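Local coordinates for putative uncharacterized protein (Mycobacterium abscessus, PDB 3RR6), which is of unknown function but belongs to the fumarylacetoacetate hydrolase family, and may act as a metal-dependent isomerase or acetylpyruvate hydrolase, at residues A[153-158]-A[162-167]; A[90-95]-A[147-152]. One frame throughout, in Å; residues are numbered along the deposited sequence.

Contact 1. Residues A[153-158]-A[162-167]. With EDO (1,2-ethanediol), chain E.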
# COMPACT_ATOMS: atom_id res chain seq x y z
N ARG A 153 -12.60 -2.91 13.48
CA ARG A 153 -13.33 -1.75 14.00
C ARG A 153 -13.71 -1.93 15.47
O ARG A 153 -13.73 -0.95 16.22
CB ARG A 153 -14.59 -1.48 13.16
CG ARG A 153 -14.41 -1.35 11.66
CD ARG A 153 -13.40 -0.29 11.23
NE ARG A 153 -13.78 1.07 11.61
CZ ARG A 153 -14.38 1.96 10.81
NH1 ARG A 153 -14.71 1.66 9.55
NH2 ARG A 153 -14.67 3.17 11.28
N ASP A 154 -14.01 -3.15 15.88
CA ASP A 154 -14.34 -3.41 17.28
C ASP A 154 -13.15 -3.12 18.20
O ASP A 154 -13.33 -2.66 19.33
CB ASP A 154 -14.90 -4.83 17.51
CG ASP A 154 -14.06 -5.93 16.89
OD1 ASP A 154 -13.68 -5.82 15.71
OD2 ASP A 154 -13.84 -6.95 17.58
N HIS A 155 -11.95 -3.36 17.71
CA HIS A 155 -10.76 -3.06 18.50
C HIS A 155 -10.49 -1.57 18.59
O HIS A 155 -10.03 -1.10 19.63
CB HIS A 155 -9.54 -3.81 17.95
CG HIS A 155 -9.67 -5.29 18.06
ND1 HIS A 155 -8.75 -6.17 17.54
CD2 HIS A 155 -10.64 -6.05 18.63
CE1 HIS A 155 -9.14 -7.41 17.77
NE2 HIS A 155 -10.28 -7.37 18.45
N GLN A 156 -10.79 -0.83 17.54
CA GLN A 156 -10.69 0.64 17.56
C GLN A 156 -11.61 1.20 18.65
O GLN A 156 -11.23 2.09 19.41
CB GLN A 156 -11.03 1.25 16.20
CG GLN A 156 -10.07 0.88 15.07
CD GLN A 156 -10.37 1.56 13.74
OE1 GLN A 156 -10.94 0.95 12.85
NE2 GLN A 156 -9.97 2.82 13.60
N ARG A 157 -12.84 0.69 18.71
CA ARG A 157 -13.80 1.14 19.72
C ARG A 157 -13.35 0.81 21.14
O ARG A 157 -13.49 1.64 22.04
CB ARG A 157 -15.19 0.56 19.45
CG ARG A 157 -15.87 1.11 18.21
CD ARG A 157 -17.35 0.76 18.20
NE ARG A 157 -17.58 -0.68 18.17
CZ ARG A 157 -17.67 -1.42 17.06
NH1 ARG A 157 -17.55 -0.88 15.86
NH2 ARG A 157 -17.88 -2.73 17.17
N ALA A 158 -12.79 -0.38 21.34
CA ALA A 158 -12.36 -0.83 22.66
C ALA A 158 -11.13 -0.07 23.17
O ALA A 158 -11.05 0.26 24.36
CB ALA A 158 -12.07 -2.32 22.64
N TRP A 162 -5.64 3.03 17.49
CA TRP A 162 -5.93 2.11 16.39
C TRP A 162 -4.86 1.07 16.16
O TRP A 162 -5.00 0.26 15.25
CB TRP A 162 -6.14 2.87 15.08
CG TRP A 162 -7.22 3.89 15.12
CD1 TRP A 162 -8.31 3.89 15.93
CD2 TRP A 162 -7.31 5.06 14.31
NE1 TRP A 162 -9.08 5.00 15.68
CE2 TRP A 162 -8.49 5.74 14.69
CE3 TRP A 162 -6.50 5.62 13.32
CZ2 TRP A 162 -8.88 6.95 14.10
CZ3 TRP A 162 -6.89 6.82 12.73
CH2 TRP A 162 -8.07 7.46 13.12
N THR A 163 -3.79 1.07 16.96
CA THR A 163 -2.64 0.19 16.71
C THR A 163 -3.01 -1.28 16.69
O THR A 163 -2.66 -1.99 15.76
CB THR A 163 -1.50 0.40 17.70
OG1 THR A 163 -1.01 1.74 17.60
CG2 THR A 163 -0.34 -0.56 17.41
N ARG A 164 -3.71 -1.75 17.72
CA ARG A 164 -4.10 -3.17 17.71
C ARG A 164 -5.01 -3.47 16.53
O ARG A 164 -4.79 -4.44 15.79
CB ARG A 164 -4.78 -3.61 19.01
CG ARG A 164 -5.43 -4.99 18.91
CD ARG A 164 -5.87 -5.53 20.25
NE ARG A 164 -7.02 -4.85 20.80
CZ ARG A 164 -8.16 -5.43 21.20
NH1 ARG A 164 -8.35 -6.73 21.08
NH2 ARG A 164 -9.12 -4.67 21.73
N ALA A 165 -6.04 -2.64 16.35
CA ALA A 165 -7.01 -2.83 15.28
C ALA A 165 -6.39 -3.01 13.91
O ALA A 165 -6.89 -3.78 13.08
CB ALA A 165 -7.97 -1.65 15.25
N LYS A 166 -5.32 -2.27 13.66
CA LYS A 166 -4.67 -2.24 12.35
C LYS A 166 -3.40 -3.06 12.29
O LYS A 166 -2.77 -3.15 11.23
CB LYS A 166 -4.38 -0.79 11.98
CG LYS A 166 -5.66 0.00 11.71
CD LYS A 166 -5.34 1.44 11.49
CE LYS A 166 -6.58 2.25 11.18
NZ LYS A 166 -7.17 1.99 9.83
N GLY A 167 -3.04 -3.70 13.40
CA GLY A 167 -1.71 -4.30 13.56
C GLY A 167 -1.63 -5.81 13.59
O GLY A 167 -0.54 -6.37 13.78
C1 EDO E . -5.71 -9.60 20.66
O1 EDO E . -6.74 -8.91 19.95
C2 EDO E . -6.11 -9.73 22.11
O2 EDO E . -7.24 -10.62 22.22
O HOH W 1 -11.03 5.19 18.02
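The two segments form a tight antiparallel hairpin of short helices. Helix 153-158 and the weakly bonded helix 163-167 run at 166° to each other, their axes 7.7 Å apart. Three side-chain meetings join them.

At one end Arg164 lays its guanidinium flat on the His155 imidazole. The group centres are 3.6 Å apart and the planes are only 11° off parallel, a parallel stack of guanidinium on imidazole. NH1 sits over the centre of the ring. Arg164 reaches there with CG anti to its backbone N, followed by a bend at chi3 (72°). An edge of the guanidinium is used too: NH1 donates to O1 of a 1,2-ethanediol at 2.9 Å. NH2 forms a salt bridge with Asp159. The imidazole is held at both nitrogens, NE2 bonding to Ser111 O and ND1 to His168 NE2. This should fix its rotation.

In the middle, the methyl group of Ala165 lies between the helices. Its CB touches Gln156 CG at 3.3 Å and His155 CB at 3.8 Å.

At the other end Gln156 runs extended beyond CG and brings its amide upright over the Trp162 indole. NE2 stands above one face, offset toward the rim, 3.1 Å from Trp162 CD1. Trp162 NE1 donates instead to a water at 3.1 Å, which returns a weak bond to Gln156 O. The whole is a compact helical hairpin, which directly follows strand 141-152 in the fumarylacetoacetate hydrolase fold.

Contact 2. Residues A[90-95]-A[147-152]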
# COMPACT_ATOMS: atom_id res chain seq x y z
N VAL A 90 -3.67 12.85 10.40
CA VAL A 90 -3.65 11.94 11.53
C VAL A 90 -2.93 10.68 11.06
O VAL A 90 -3.41 10.02 10.14
CB VAL A 90 -5.08 11.57 11.98
CG1 VAL A 90 -5.04 10.51 13.06
CG2 VAL A 90 -5.81 12.80 12.49
N ILE A 91 -1.78 10.39 11.65
CA ILE A 91 -0.99 9.23 11.19
C ILE A 91 -0.96 8.13 12.24
O ILE A 91 -1.18 8.38 13.42
CB ILE A 91 0.45 9.61 10.78
CG1 ILE A 91 1.24 10.16 11.98
CG2 ILE A 91 0.40 10.63 9.64
CD1 ILE A 91 2.74 10.35 11.71
N PHE A 92 -0.69 6.92 11.78
CA PHE A 92 -0.48 5.79 12.69
C PHE A 92 0.47 4.82 12.02
O PHE A 92 0.82 5.00 10.85
CB PHE A 92 -1.79 5.12 13.06
CG PHE A 92 -2.70 4.92 11.91
CD1 PHE A 92 -3.58 5.93 11.53
CD2 PHE A 92 -2.67 3.75 11.17
CE1 PHE A 92 -4.42 5.77 10.46
CE2 PHE A 92 -3.51 3.59 10.08
CZ PHE A 92 -4.38 4.60 9.72
N ILE A 93 0.94 3.84 12.79
CA ILE A 93 1.89 2.87 12.28
C ILE A 93 1.31 1.47 12.31
O ILE A 93 0.65 1.08 13.28
CB ILE A 93 3.20 2.89 13.08
CG1 ILE A 93 3.98 4.17 12.74
CG2 ILE A 93 4.07 1.66 12.78
CD1 ILE A 93 5.09 4.48 13.72
N LYS A 94 1.54 0.75 11.23
CA LYS A 94 1.29 -0.68 11.17
C LYS A 94 2.65 -1.37 11.21
O LYS A 94 3.58 -0.95 10.54
CB LYS A 94 0.52 -1.04 9.90
CG LYS A 94 -0.90 -0.46 9.88
CD LYS A 94 -1.56 -0.53 8.49
CE LYS A 94 -2.05 -1.90 8.09
NZ LYS A 94 -3.40 -2.26 8.66
N PRO A 95 2.77 -2.44 12.01
CA PRO A 95 4.06 -3.13 12.06
C PRO A 95 4.35 -3.87 10.76
O PRO A 95 3.41 -4.28 10.06
CB PRO A 95 3.86 -4.13 13.20
CG PRO A 95 2.42 -4.43 13.18
CD PRO A 95 1.74 -3.14 12.79
N GLY A 147 -2.08 -0.81 -1.31
CA GLY A 147 -2.22 -1.37 0.03
C GLY A 147 -3.67 -1.54 0.42
O GLY A 147 -4.57 -0.99 -0.21
N ASN A 148 -3.89 -2.34 1.46
CA ASN A 148 -5.21 -2.51 2.07
C ASN A 148 -5.03 -2.36 3.58
O ASN A 148 -4.41 -3.22 4.22
CB ASN A 148 -5.76 -3.89 1.68
CG ASN A 148 -7.24 -4.08 2.00
OD1 ASN A 148 -7.84 -3.32 2.75
ND2 ASN A 148 -7.83 -5.15 1.43
N ASP A 149 -5.50 -1.25 4.14
CA ASP A 149 -5.35 -0.98 5.58
C ASP A 149 -6.47 -1.70 6.32
O ASP A 149 -7.44 -1.09 6.78
CB ASP A 149 -5.37 0.53 5.86
CG ASP A 149 -5.16 0.89 7.34
OD1 ASP A 149 -4.85 0.02 8.17
OD2 ASP A 149 -5.31 2.09 7.68
N VAL A 150 -6.31 -3.01 6.45
CA VAL A 150 -7.33 -3.84 7.08
C VAL A 150 -7.42 -3.48 8.56
O VAL A 150 -6.39 -3.30 9.23
CB VAL A 150 -7.03 -5.35 6.89
CG1 VAL A 150 -8.15 -6.21 7.53
CG2 VAL A 150 -6.89 -5.72 5.40
N SER A 151 -8.65 -3.34 9.06
CA SER A 151 -8.88 -2.76 10.38
C SER A 151 -9.99 -3.47 11.14
O SER A 151 -11.11 -3.61 10.62
CB SER A 151 -9.29 -1.28 10.22
OG SER A 151 -8.35 -0.55 9.46
N ALA A 152 -9.71 -3.89 12.37
CA ALA A 152 -10.73 -4.44 13.27
C ALA A 152 -11.44 -3.29 14.00
O ALA A 152 -10.93 -2.75 14.99
CB ALA A 152 -10.11 -5.43 14.27
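Lys94 and Asp149 meet in a buried salt bridge. Lys94 NZ donates to Asp149 OD1 at 2.7 Å. It reaches the oxygen from the anti side, 20° out of the carboxylate plane. The lysine chain bends at its last two torsions (chi3 76°), which turns CE and NZ onto the oxygen; Lys94 CE lies 3.4 Å from Asp149 OD1. The backbone oxygen of Val150 lies near the ammonium as well, but at a poor angle for a bond. Further bonds from NZ go to the carbonyls of Lys166 and Phe171, so the amine is gripped by one carboxylate and two backbone oxygens.

Phe92 approaches the second carboxylate oxygen. Its ring presents an edge, with Asp149 OD2 in the ring plane and 3.4 Å from both CE2 and CZ. The ring and carboxylate planes are 32° apart. An aromatic edge carries slightly positive hydrogens, so this approach suits an anionic oxygen. The same OD2 forms a salt bridge with Lys166 and lies close to Glu118 OE1, a neighbour of like charge.

The backbone sets these groups in place. Asp149 is the centre of an inverse gamma turn, with a weak bond from Val150 N to Asn148 O at 2.9 Å. The turn interrupts strand 141-152. Ser151 OG donates back to Asp149 O at 2.9 Å, from above the carbonyl plane. Across the contact, strand 91-94 is pinned to strand 67-70, where Phe92 pairs with Ala69 and Lys94 with Val67.

In the fumarylacetoacetate hydrolase family an aspartate and two glutamates commonly hold a divalent metal. Asp149, close to Glu118 and Glu120, is consistent with such an acidic metal site, with Lys94 and Lys166 beside it.

How the contacts relate
Strand 141-152 of contact 2 runs straight into the first helix of contact 1, and the centres of the two contacts lie 10 Å apart. Lys166 joins them at both ends. Its backbone O is 2.8 Å from Lys94 NZ, and its NZ is 2.8 Å from Ser151 OG; both are probable hydrogen bonds. Between these, Lys166 CD packs on Phe92 CE2 at 3.2 Å. Trp162 CE3 meets Phe92 CD1 at 3.4 Å, so the hairpin also packs on the Phe92 side chain of strand 91-94. The ethanediol marks no part of the presumed metal site: its O1 is 16.5 Å from Asp149 OD2.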